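Local coordinates for FYVE, RhoGEF and PH domain-containing protein 5 (Homo sapiens, PDB 3MPX) that activates the small GTPase CDC42 through its DH domain, exchanging bound GDP for GTP, and mediates CDC42 activation in response to VEGF, at residues L30-L44 and L166-L179. Numbering follows the deposited sequence.
Sequences LLSSEKAYVEMLQHL and LLRVVQRLFQYQVL
Three donors converge on OE1 of Glu-34. Arg-172 grips it side-on with NE and NH1, Glu-34 OE1 lying in the guanidinium plane, and forms a salt bridge in which Arg-172 NH1 is 3.1 Å from Glu-34 OE1. The hydroxyl OH of Tyr-176 reaches Glu-34 OE1 on its syn side at 2.6 Å, while NH1 comes from the anti side and NE from above the carboxylate plane. The carboxylate and phenol ring are nearly coplanar (16°). Three donors on one buried oxygen probably favour the charged carboxylate, whose OE2 is bound by His-86.

Arg-172 suits this place because its long chain has two uses. Its methylenes pass over one face of the Tyr-37 ring, since CG stands anti to the backbone N (chi1 -166°) and the chain then bends at chi2; Arg-172 CG lies 3.5 Å from the Tyr-37 ring centroid in a CH-pi contact. Beyond Glu-34, Arg-172 NH1 also donates to Ser-33 OG (2.9 Å), a small hydroxyl that leaves room for the guanidinium and also hydrogen-bonds to the backbone O of Glu-29, while Gln-175 OE1 holds NH2. A leucine in place of Arg-172 would probably leave the carboxylate of Glu-34 without its buried counter-charge and Ser-33 OG without this donor.

Tyr-37 spans the helices: its OH bonds to Val-169 O (2.7 Å), where the kink leaves Val-169 O without its usual helical bond from the N of Leu-173. Farther along, branched aliphatic side chains close the gap, Leu-44 CD2 meeting Val-169 CG2 at 3.5 Å and Leu-41 packing on the same methyl.

Knob-into-hole packing of Arg-172 among Leu-30, Ser-33, Glu-34 and Tyr-37 thus joins segments 30-44 and 166-179, roughly antiparallel (149°), in the all-helical bundle of a Dbl-homology (RhoGEF) domain.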
ATOM      1  N   LEU A  30     -12.578  -4.560  -7.684  1.00 18.70           N
ATOM      2  CA  LEU A  30     -12.855  -4.231  -6.299  1.00 18.76           C
ATOM      3  C   LEU A  30     -13.406  -5.446  -5.581  1.00 22.58           C
ATOM      4  O   LEU A  30     -12.935  -5.744  -4.486  1.00 22.97           O
ATOM      5  CB  LEU A  30     -13.829  -3.049  -6.233  1.00 19.16           C
ATOM      6  CG  LEU A  30     -14.142  -2.469  -4.859  1.00 24.24           C
ATOM      7  CD1 LEU A  30     -12.918  -1.787  -4.231  1.00 23.97           C
ATOM      8  CD2 LEU A  30     -15.368  -1.558  -4.929  1.00 26.10           C
ATOM      9  N   LEU A  31     -14.358  -6.179  -6.207  1.00 18.15           N
ATOM     10  CA  LEU A  31     -14.932  -7.388  -5.611  1.00 17.34           C
ATOM     11  C   LEU A  31     -13.903  -8.507  -5.429  1.00 19.18           C
ATOM     12  O   LEU A  31     -13.832  -9.072  -4.349  1.00 19.44           O
ATOM     13  CB  LEU A  31     -16.133  -7.892  -6.428  1.00 17.60           C
ATOM     14  CG  LEU A  31     -16.883  -9.165  -5.938  1.00 21.80           C
ATOM     15  CD1 LEU A  31     -17.504  -8.979  -4.573  1.00 21.73           C
ATOM     16  CD2 LEU A  31     -17.957  -9.555  -6.913  1.00 23.00           C
ATOM     17  N   SER A  32     -13.120  -8.822  -6.466  1.00 14.98           N
ATOM     18  CA  SER A  32     -12.129  -9.900  -6.431  1.00 14.76           C
ATOM     19  C   SER A  32     -11.081  -9.680  -5.341  1.00 17.69           C
ATOM     20  O   SER A  32     -10.770 -10.618  -4.581  1.00 15.87           O
ATOM     21  CB  SER A  32     -11.473 -10.085  -7.799  1.00 18.82           C
ATOM     22  OG  SER A  32     -11.232  -8.860  -8.472  1.00 25.96           O
ATOM     23  N   SER A  33     -10.558  -8.424  -5.263  1.00 14.18           N
ATOM     24  CA  SER A  33      -9.578  -7.996  -4.266  1.00 13.08           C
ATOM     25  C   SER A  33     -10.213  -7.923  -2.873  1.00 16.32           C
ATOM     26  O   SER A  33      -9.525  -8.197  -1.885  1.00 16.97           O
ATOM     27  CB  SER A  33      -8.938  -6.667  -4.655  1.00 14.37           C
ATOM     28  OG  SER A  33      -9.874  -5.609  -4.722  1.00 17.96           O
ATOM     29  N   GLU A  34     -11.518  -7.591  -2.788  1.00 11.09           N
ATOM     30  CA  GLU A  34     -12.196  -7.595  -1.496  1.00 11.37           C
ATOM     31  C   GLU A  34     -12.270  -9.027  -0.948  1.00 16.97           C
ATOM     32  O   GLU A  34     -11.958  -9.211   0.225  1.00 18.25           O
ATOM     33  CB  GLU A  34     -13.587  -6.951  -1.546  1.00 12.32           C
ATOM     34  CG  GLU A  34     -14.160  -6.671  -0.165  1.00 21.34           C
ATOM     35  CD  GLU A  34     -13.492  -5.594   0.680  1.00 35.33           C
ATOM     36  OE1 GLU A  34     -12.801  -4.714   0.119  1.00 19.47           O
ATOM     37  OE2 GLU A  34     -13.694  -5.613   1.914  1.00 27.42           O
ATOM     38  N   LYS A  35     -12.632 -10.036  -1.797  1.00 11.77           N
ATOM     39  CA  LYS A  35     -12.693 -11.460  -1.423  1.00 10.61           C
ATOM     40  C   LYS A  35     -11.363 -11.868  -0.794  1.00 13.89           C
ATOM     41  O   LYS A  35     -11.334 -12.370   0.334  1.00 14.24           O
ATOM     42  CB  LYS A  35     -12.954 -12.363  -2.647  1.00 11.90           C
ATOM     43  CG  LYS A  35     -14.302 -12.172  -3.285  1.00 15.90           C
ATOM     44  CD  LYS A  35     -14.649 -13.283  -4.246  1.00 20.87           C
ATOM     45  CE  LYS A  35     -15.964 -13.006  -4.952  1.00 29.87           C
ATOM     46  NZ  LYS A  35     -15.846 -13.071  -6.442  1.00 42.44           N
ATOM     47  N   ALA A  36     -10.259 -11.606  -1.512  1.00  8.96           N
ATOM     48  CA  ALA A  36      -8.902 -11.923  -1.066  1.00  7.69           C
ATOM     49  C   ALA A  36      -8.545 -11.268   0.272  1.00 12.58           C
ATOM     50  O   ALA A  36      -7.789 -11.860   1.049  1.00 13.95           O
ATOM     51  CB  ALA A  36      -7.911 -11.506  -2.127  1.00  7.74           C
ATOM     52  N   TYR A  37      -9.091 -10.053   0.528  1.00  7.38           N
ATOM     53  CA  TYR A  37      -8.875  -9.259   1.729  1.00  6.23           C
ATOM     54  C   TYR A  37      -9.637  -9.829   2.919  1.00 15.09           C
ATOM     55  O   TYR A  37      -9.102  -9.858   4.034  1.00 15.33           O
ATOM     56  CB  TYR A  37      -9.283  -7.808   1.470  1.00  4.76           C
ATOM     57  CG  TYR A  37      -9.025  -6.873   2.629  1.00  3.36           C
ATOM     58  CD1 TYR A  37      -7.724  -6.605   3.062  1.00  4.44           C
ATOM     59  CD2 TYR A  37     -10.078  -6.239   3.287  1.00  3.00           C
ATOM     60  CE1 TYR A  37      -7.479  -5.737   4.129  1.00  3.48           C
ATOM     61  CE2 TYR A  37      -9.844  -5.350   4.338  1.00  3.00           C
ATOM     62  CZ  TYR A  37      -8.543  -5.103   4.754  1.00  7.46           C
ATOM     63  OH  TYR A  37      -8.304  -4.212   5.765  1.00  3.51           O
ATOM     64  N   VAL A  38     -10.883 -10.283   2.678  1.00 14.40           N
ATOM     65  CA  VAL A  38     -11.779 -10.870   3.677  1.00 15.16           C
ATOM     66  C   VAL A  38     -11.222 -12.241   4.109  1.00 26.19           C
ATOM     67  O   VAL A  38     -11.227 -12.555   5.298  1.00 26.72           O
ATOM     68  CB  VAL A  38     -13.231 -10.910   3.158  1.00 16.94           C
ATOM     69  CG1 VAL A  38     -14.121 -11.770   4.046  1.00 17.00           C
ATOM     70  CG2 VAL A  38     -13.790  -9.498   3.057  1.00 15.86           C
ATOM     71  N   GLU A  39     -10.655 -12.998   3.152  1.00 26.76           N
ATOM     72  CA  GLU A  39      -9.977 -14.282   3.365  1.00 27.72           C
ATOM     73  C   GLU A  39      -8.745 -14.026   4.267  1.00 32.59           C
ATOM     74  O   GLU A  39      -8.476 -14.791   5.194  1.00 33.20           O
ATOM     75  CB  GLU A  39      -9.551 -14.853   1.990  1.00 29.38           C
ATOM     76  CG  GLU A  39      -8.611 -16.058   2.013  1.00 42.14           C
ATOM     77  CD  GLU A  39      -9.232 -17.443   2.083  1.00 71.29           C
ATOM     78  OE1 GLU A  39      -8.458 -18.429   2.076  1.00 74.99           O
ATOM     79  OE2 GLU A  39     -10.480 -17.551   2.145  1.00 67.72           O
HETATM   80  N   MSE A  40      -8.029 -12.931   4.003  1.00 28.31           N
HETATM   81  CA  MSE A  40      -6.856 -12.533   4.748  1.00 28.14           C
HETATM   82  C   MSE A  40      -7.230 -12.087   6.147  1.00 25.86           C
HETATM   83  O   MSE A  40      -6.535 -12.457   7.093  1.00 25.96           O
HETATM   84  CB  MSE A  40      -6.102 -11.434   3.987  1.00 32.20           C
HETATM   85  CG  MSE A  40      -4.752 -11.090   4.594  1.00 42.56           C
HETATM   86 SE   MSE A  40      -4.936  -9.730   5.983  1.00 54.79          SE
HETATM   87  CE  MSE A  40      -4.887  -8.147   4.857  1.00 51.18           C
ATOM     88  N   LEU A  41      -8.317 -11.306   6.294  1.00 17.42           N
ATOM     89  CA  LEU A  41      -8.732 -10.834   7.618  1.00 15.86           C
ATOM     90  C   LEU A  41      -9.218 -11.971   8.492  1.00 20.83           C
ATOM     91  O   LEU A  41      -9.059 -11.901   9.710  1.00 21.69           O
ATOM     92  CB  LEU A  41      -9.795  -9.722   7.567  1.00 14.67           C
ATOM     93  CG  LEU A  41      -9.412  -8.367   6.977  1.00 16.11           C
ATOM     94  CD1 LEU A  41     -10.614  -7.502   6.908  1.00 15.66           C
ATOM     95  CD2 LEU A  41      -8.348  -7.672   7.796  1.00 14.51           C
ATOM     96  N   GLN A  42      -9.794 -13.014   7.856  1.00 17.12           N
ATOM     97  CA  GLN A  42     -10.323 -14.246   8.441  1.00 16.46           C
ATOM     98  C   GLN A  42      -9.198 -14.952   9.188  1.00 20.52           C
ATOM     99  O   GLN A  42      -9.256 -15.045  10.414  1.00 18.92           O
ATOM    100  CB  GLN A  42     -10.891 -15.147   7.322  1.00 17.54           C
ATOM    101  CG  GLN A  42     -11.687 -16.367   7.779  1.00 42.00           C
ATOM    102  CD  GLN A  42     -13.162 -16.080   7.923  1.00 78.39           C
ATOM    103  OE1 GLN A  42     -13.803 -16.491   8.906  1.00 78.97           O
ATOM    104  NE2 GLN A  42     -13.746 -15.384   6.941  1.00 70.67           N
ATOM    105  N   HIS A  43      -8.149 -15.378   8.446  1.00 19.91           N
ATOM    106  CA  HIS A  43      -6.957 -16.108   8.913  1.00 21.49           C
ATOM    107  C   HIS A  43      -6.105 -15.301   9.868  1.00 24.22           C
ATOM    108  O   HIS A  43      -5.393 -15.878  10.694  1.00 22.99           O
ATOM    109  CB  HIS A  43      -6.131 -16.613   7.719  1.00 23.92           C
ATOM    110  CG  HIS A  43      -6.893 -17.629   6.912  1.00 28.77           C
ATOM    111  ND1 HIS A  43      -7.381 -17.332   5.642  1.00 30.84           N
ATOM    112  CD2 HIS A  43      -7.329 -18.865   7.269  1.00 31.15           C
ATOM    113  CE1 HIS A  43      -8.050 -18.405   5.253  1.00 30.54           C
ATOM    114  NE2 HIS A  43      -8.051 -19.353   6.198  1.00 31.07           N
ATOM    115  N   LEU A  44      -6.214 -13.965   9.795  1.00 19.93           N
ATOM    116  CA  LEU A  44      -5.552 -13.078  10.720  1.00 18.82           C
ATOM    117  C   LEU A  44      -6.240 -13.225  12.081  1.00 23.94           C
ATOM    118  O   LEU A  44      -5.568 -13.369  13.096  1.00 23.66           O
ATOM    119  CB  LEU A  44      -5.656 -11.640  10.225  1.00 18.58           C
ATOM    120  CG  LEU A  44      -4.789 -10.616  10.968  1.00 22.72           C
ATOM    121  CD1 LEU A  44      -3.298 -10.889  10.782  1.00 21.60           C
ATOM    122  CD2 LEU A  44      -5.109  -9.245  10.508  1.00 25.25           C
ATOM    123  N   LEU A 166       0.653  -6.780   9.268  1.00 24.34           N
ATOM    124  CA  LEU A 166      -0.537  -6.016   9.651  1.00 23.09           C
ATOM    125  C   LEU A 166      -0.675  -4.707   8.876  1.00 26.28           C
ATOM    126  O   LEU A 166      -1.769  -4.133   8.865  1.00 27.15           O
ATOM    127  CB  LEU A 166      -0.643  -5.789  11.158  1.00 22.77           C
ATOM    128  CG  LEU A 166      -1.194  -7.002  11.901  1.00 26.29           C
ATOM    129  CD1 LEU A 166      -0.398  -7.274  13.111  1.00 25.91           C
ATOM    130  CD2 LEU A 166      -2.673  -6.865  12.204  1.00 25.05           C
ATOM    131  N   LEU A 167       0.399  -4.266   8.172  1.00 19.56           N
ATOM    132  CA  LEU A 167       0.340  -3.109   7.276  1.00 17.91           C
ATOM    133  C   LEU A 167      -0.682  -3.460   6.187  1.00 18.25           C
ATOM    134  O   LEU A 167      -1.388  -2.575   5.692  1.00 18.10           O
ATOM    135  CB  LEU A 167       1.703  -2.860   6.586  1.00 18.30           C
ATOM    136  CG  LEU A 167       2.922  -2.488   7.435  1.00 23.53           C
ATOM    137  CD1 LEU A 167       4.175  -2.562   6.606  1.00 23.96           C
ATOM    138  CD2 LEU A 167       2.805  -1.084   7.995  1.00 25.80           C
ATOM    139  N   ARG A 168      -0.755  -4.773   5.829  1.00 12.08           N
ATOM    140  CA  ARG A 168      -1.653  -5.355   4.833  1.00 11.03           C
ATOM    141  C   ARG A 168      -3.135  -5.051   5.150  1.00 10.78           C
ATOM    142  O   ARG A 168      -3.927  -4.898   4.223  1.00 10.36           O
ATOM    143  CB  ARG A 168      -1.393  -6.866   4.684  1.00 12.82           C
ATOM    144  CG  ARG A 168      -0.388  -7.215   3.593  1.00 20.96           C
ATOM    145  CD  ARG A 168       0.112  -8.630   3.742  1.00 43.55           C
ATOM    146  NE  ARG A 168       1.577  -8.696   3.803  1.00 63.53           N
ATOM    147  CZ  ARG A 168       2.276  -9.811   4.011  1.00 78.90           C
ATOM    148  NH1 ARG A 168       1.653 -10.973   4.183  1.00 67.26           N
ATOM    149  NH2 ARG A 168       3.602  -9.773   4.051  1.00 64.47           N
ATOM    150  N   VAL A 169      -3.483  -4.897   6.445  1.00  4.61           N
ATOM    151  CA  VAL A 169      -4.811  -4.493   6.918  1.00  3.42           C
ATOM    152  C   VAL A 169      -5.067  -3.034   6.482  1.00  9.66           C
ATOM    153  O   VAL A 169      -6.015  -2.786   5.748  1.00 11.69           O
ATOM    154  CB  VAL A 169      -4.947  -4.704   8.456  1.00  5.93           C
ATOM    155  CG1 VAL A 169      -6.162  -3.984   9.053  1.00  5.06           C
ATOM    156  CG2 VAL A 169      -4.972  -6.190   8.799  1.00  5.39           C
ATOM    157  N   VAL A 170      -4.184  -2.093   6.889  1.00  5.00           N
ATOM    158  CA  VAL A 170      -4.229  -0.643   6.632  1.00  3.84           C
ATOM    159  C   VAL A 170      -4.034  -0.298   5.127  1.00  7.97           C
ATOM    160  O   VAL A 170      -4.408   0.785   4.683  1.00  7.34           O
ATOM    161  CB  VAL A 170      -3.145   0.042   7.515  1.00  7.06           C
ATOM    162  CG1 VAL A 170      -3.180   1.571   7.415  1.00  6.80           C
ATOM    163  CG2 VAL A 170      -3.246  -0.409   8.962  1.00  6.56           C
ATOM    164  N   GLN A 171      -3.402  -1.188   4.378  1.00  5.32           N
ATOM    165  CA  GLN A 171      -3.105  -0.990   2.966  1.00  6.13           C
ATOM    166  C   GLN A 171      -4.395  -0.988   2.080  1.00 10.44           C
ATOM    167  O   GLN A 171      -4.461  -0.239   1.096  1.00  8.87           O
ATOM    168  CB  GLN A 171      -2.070  -2.048   2.538  1.00  7.48           C
ATOM    169  CG  GLN A 171      -1.938  -2.320   1.056  1.00 16.78           C
ATOM    170  CD  GLN A 171      -1.044  -3.500   0.840  1.00 24.26           C
ATOM    171  OE1 GLN A 171       0.136  -3.342   0.579  1.00 19.04           O
ATOM    172  NE2 GLN A 171      -1.576  -4.707   0.992  1.00 12.56           N
ATOM    173  N   ARG A 172      -5.425  -1.777   2.461  1.00  7.87           N
ATOM    174  CA  ARG A 172      -6.693  -1.831   1.723  1.00  8.02           C
ATOM    175  C   ARG A 172      -7.308  -0.441   1.527  1.00 13.65           C
ATOM    176  O   ARG A 172      -7.956  -0.190   0.503  1.00 14.22           O
ATOM    177  CB  ARG A 172      -7.700  -2.720   2.457  1.00  6.74           C
ATOM    178  CG  ARG A 172      -8.928  -3.112   1.629  1.00 12.75           C
ATOM    179  CD  ARG A 172      -8.594  -3.885   0.354  1.00  3.00           C
ATOM    180  NE  ARG A 172      -9.803  -4.137  -0.423  1.00  3.00           N
ATOM    181  CZ  ARG A 172      -9.854  -4.210  -1.744  1.00 16.69           C
ATOM    182  NH1 ARG A 172     -11.001  -4.459  -2.352  1.00 14.83           N
ATOM    183  NH2 ARG A 172      -8.757  -4.028  -2.471  1.00  3.00           N
ATOM    184  N   LEU A 173      -7.123   0.444   2.533  1.00  8.16           N
ATOM    185  CA  LEU A 173      -7.619   1.807   2.524  1.00  6.82           C
ATOM    186  C   LEU A 173      -7.018   2.626   1.375  1.00  9.64           C
ATOM    187  O   LEU A 173      -7.753   3.346   0.712  1.00  8.51           O
ATOM    188  CB  LEU A 173      -7.370   2.468   3.891  1.00  6.61           C
ATOM    189  CG  LEU A 173      -8.040   1.805   5.121  1.00 10.11           C
ATOM    190  CD1 LEU A 173      -7.675   2.538   6.396  1.00  9.56           C
ATOM    191  CD2 LEU A 173      -9.579   1.713   4.969  1.00  9.66           C
ATOM    192  N   PHE A 174      -5.707   2.470   1.098  1.00  7.17           N
ATOM    193  CA  PHE A 174      -5.033   3.169  -0.011  1.00  7.46           C
ATOM    194  C   PHE A 174      -5.463   2.564  -1.386  1.00 14.23           C
ATOM    195  O   PHE A 174      -5.516   3.277  -2.392  1.00 15.03           O
ATOM    196  CB  PHE A 174      -3.503   3.175   0.183  1.00  8.73           C
ATOM    197  CG  PHE A 174      -3.055   3.788   1.499  1.00 10.18           C
ATOM    198  CD1 PHE A 174      -3.164   5.158   1.726  1.00 11.46           C
ATOM    199  CD2 PHE A 174      -2.494   2.999   2.500  1.00 12.84           C
ATOM    200  CE1 PHE A 174      -2.754   5.722   2.945  1.00 11.82           C
ATOM    201  CE2 PHE A 174      -2.082   3.571   3.721  1.00 15.25           C
ATOM    202  CZ  PHE A 174      -2.226   4.930   3.936  1.00 11.59           C
ATOM    203  N   GLN A 175      -5.847   1.271  -1.385  1.00  9.81           N
ATOM    204  CA  GLN A 175      -6.366   0.540  -2.525  1.00  8.90           C
ATOM    205  C   GLN A 175      -7.745   1.062  -2.918  1.00 13.66           C
ATOM    206  O   GLN A 175      -7.976   1.300  -4.105  1.00 13.41           O
ATOM    207  CB  GLN A 175      -6.387  -0.967  -2.233  1.00 10.09           C
ATOM    208  CG  GLN A 175      -5.004  -1.638  -2.390  1.00  9.28           C
ATOM    209  CD  GLN A 175      -4.944  -3.051  -1.853  1.00 21.71           C
ATOM    210  OE1 GLN A 175      -5.957  -3.695  -1.567  1.00 17.65           O
ATOM    211  NE2 GLN A 175      -3.742  -3.567  -1.684  1.00 14.08           N
ATOM    212  N   TYR A 176      -8.649   1.308  -1.937  1.00 11.56           N
ATOM    213  CA  TYR A 176      -9.976   1.870  -2.229  1.00 11.39           C
ATOM    214  C   TYR A 176      -9.787   3.242  -2.909  1.00 16.61           C
ATOM    215  O   TYR A 176     -10.385   3.487  -3.948  1.00 17.51           O
ATOM    216  CB  TYR A 176     -10.806   2.044  -0.955  1.00 12.89           C
ATOM    217  CG  TYR A 176     -11.272   0.785  -0.254  1.00 15.26           C
ATOM    218  CD1 TYR A 176     -11.647  -0.345  -0.978  1.00 16.84           C
ATOM    219  CD2 TYR A 176     -11.472   0.769   1.123  1.00 16.43           C
ATOM    220  CE1 TYR A 176     -12.120  -1.490  -0.338  1.00 16.65           C
ATOM    221  CE2 TYR A 176     -11.948  -0.369   1.773  1.00 17.57           C
ATOM    222  CZ  TYR A 176     -12.248  -1.502   1.041  1.00 25.19           C
ATOM    223  OH  TYR A 176     -12.692  -2.622   1.693  1.00 28.08           O
ATOM    224  N   GLN A 177      -8.885   4.091  -2.366  1.00 11.72           N
ATOM    225  CA  GLN A 177      -8.503   5.390  -2.919  1.00  9.74           C
ATOM    226  C   GLN A 177      -8.072   5.280  -4.372  1.00 12.87           C
ATOM    227  O   GLN A 177      -8.654   5.961  -5.205  1.00 12.82           O
ATOM    228  CB  GLN A 177      -7.387   6.008  -2.088  1.00 10.59           C
ATOM    229  CG  GLN A 177      -7.909   6.674  -0.819  1.00 29.33           C
ATOM    230  CD  GLN A 177      -6.846   7.319   0.044  1.00 61.49           C
ATOM    231  OE1 GLN A 177      -7.147   8.231   0.820  1.00 59.97           O
ATOM    232  NE2 GLN A 177      -5.588   6.855  -0.035  1.00 54.92           N
ATOM    233  N   VAL A 178      -7.128   4.376  -4.705  1.00  9.72           N
ATOM    234  CA  VAL A 178      -6.676   4.234  -6.101  1.00 10.18           C
ATOM    235  C   VAL A 178      -7.790   3.653  -7.003  1.00 16.43           C
ATOM    236  O   VAL A 178      -8.006   4.182  -8.091  1.00 16.01           O
ATOM    237  CB  VAL A 178      -5.303   3.512  -6.321  1.00 13.15           C
ATOM    238  CG1 VAL A 178      -4.214   4.092  -5.441  1.00 12.35           C
ATOM    239  CG2 VAL A 178      -5.390   2.004  -6.136  1.00 12.98           C
ATOM    240  N   LEU A 179      -8.503   2.609  -6.541  1.00 14.30           N
ATOM    241  CA  LEU A 179      -9.582   1.986  -7.307  1.00 14.83           C
ATOM    242  C   LEU A 179     -10.732   2.957  -7.538  1.00 19.21           C
ATOM    243  O   LEU A 179     -11.211   3.066  -8.674  1.00 20.05           O
ATOM    244  CB  LEU A 179     -10.114   0.718  -6.608  1.00 15.16           C
ATOM    245  CG  LEU A 179      -9.368  -0.579  -6.881  1.00 20.56           C
ATOM    246  CD1 LEU A 179      -9.256  -1.407  -5.631  1.00 20.56           C
ATOM    247  CD2 LEU A 179     -10.078  -1.394  -7.930  1.00 25.37           C
TER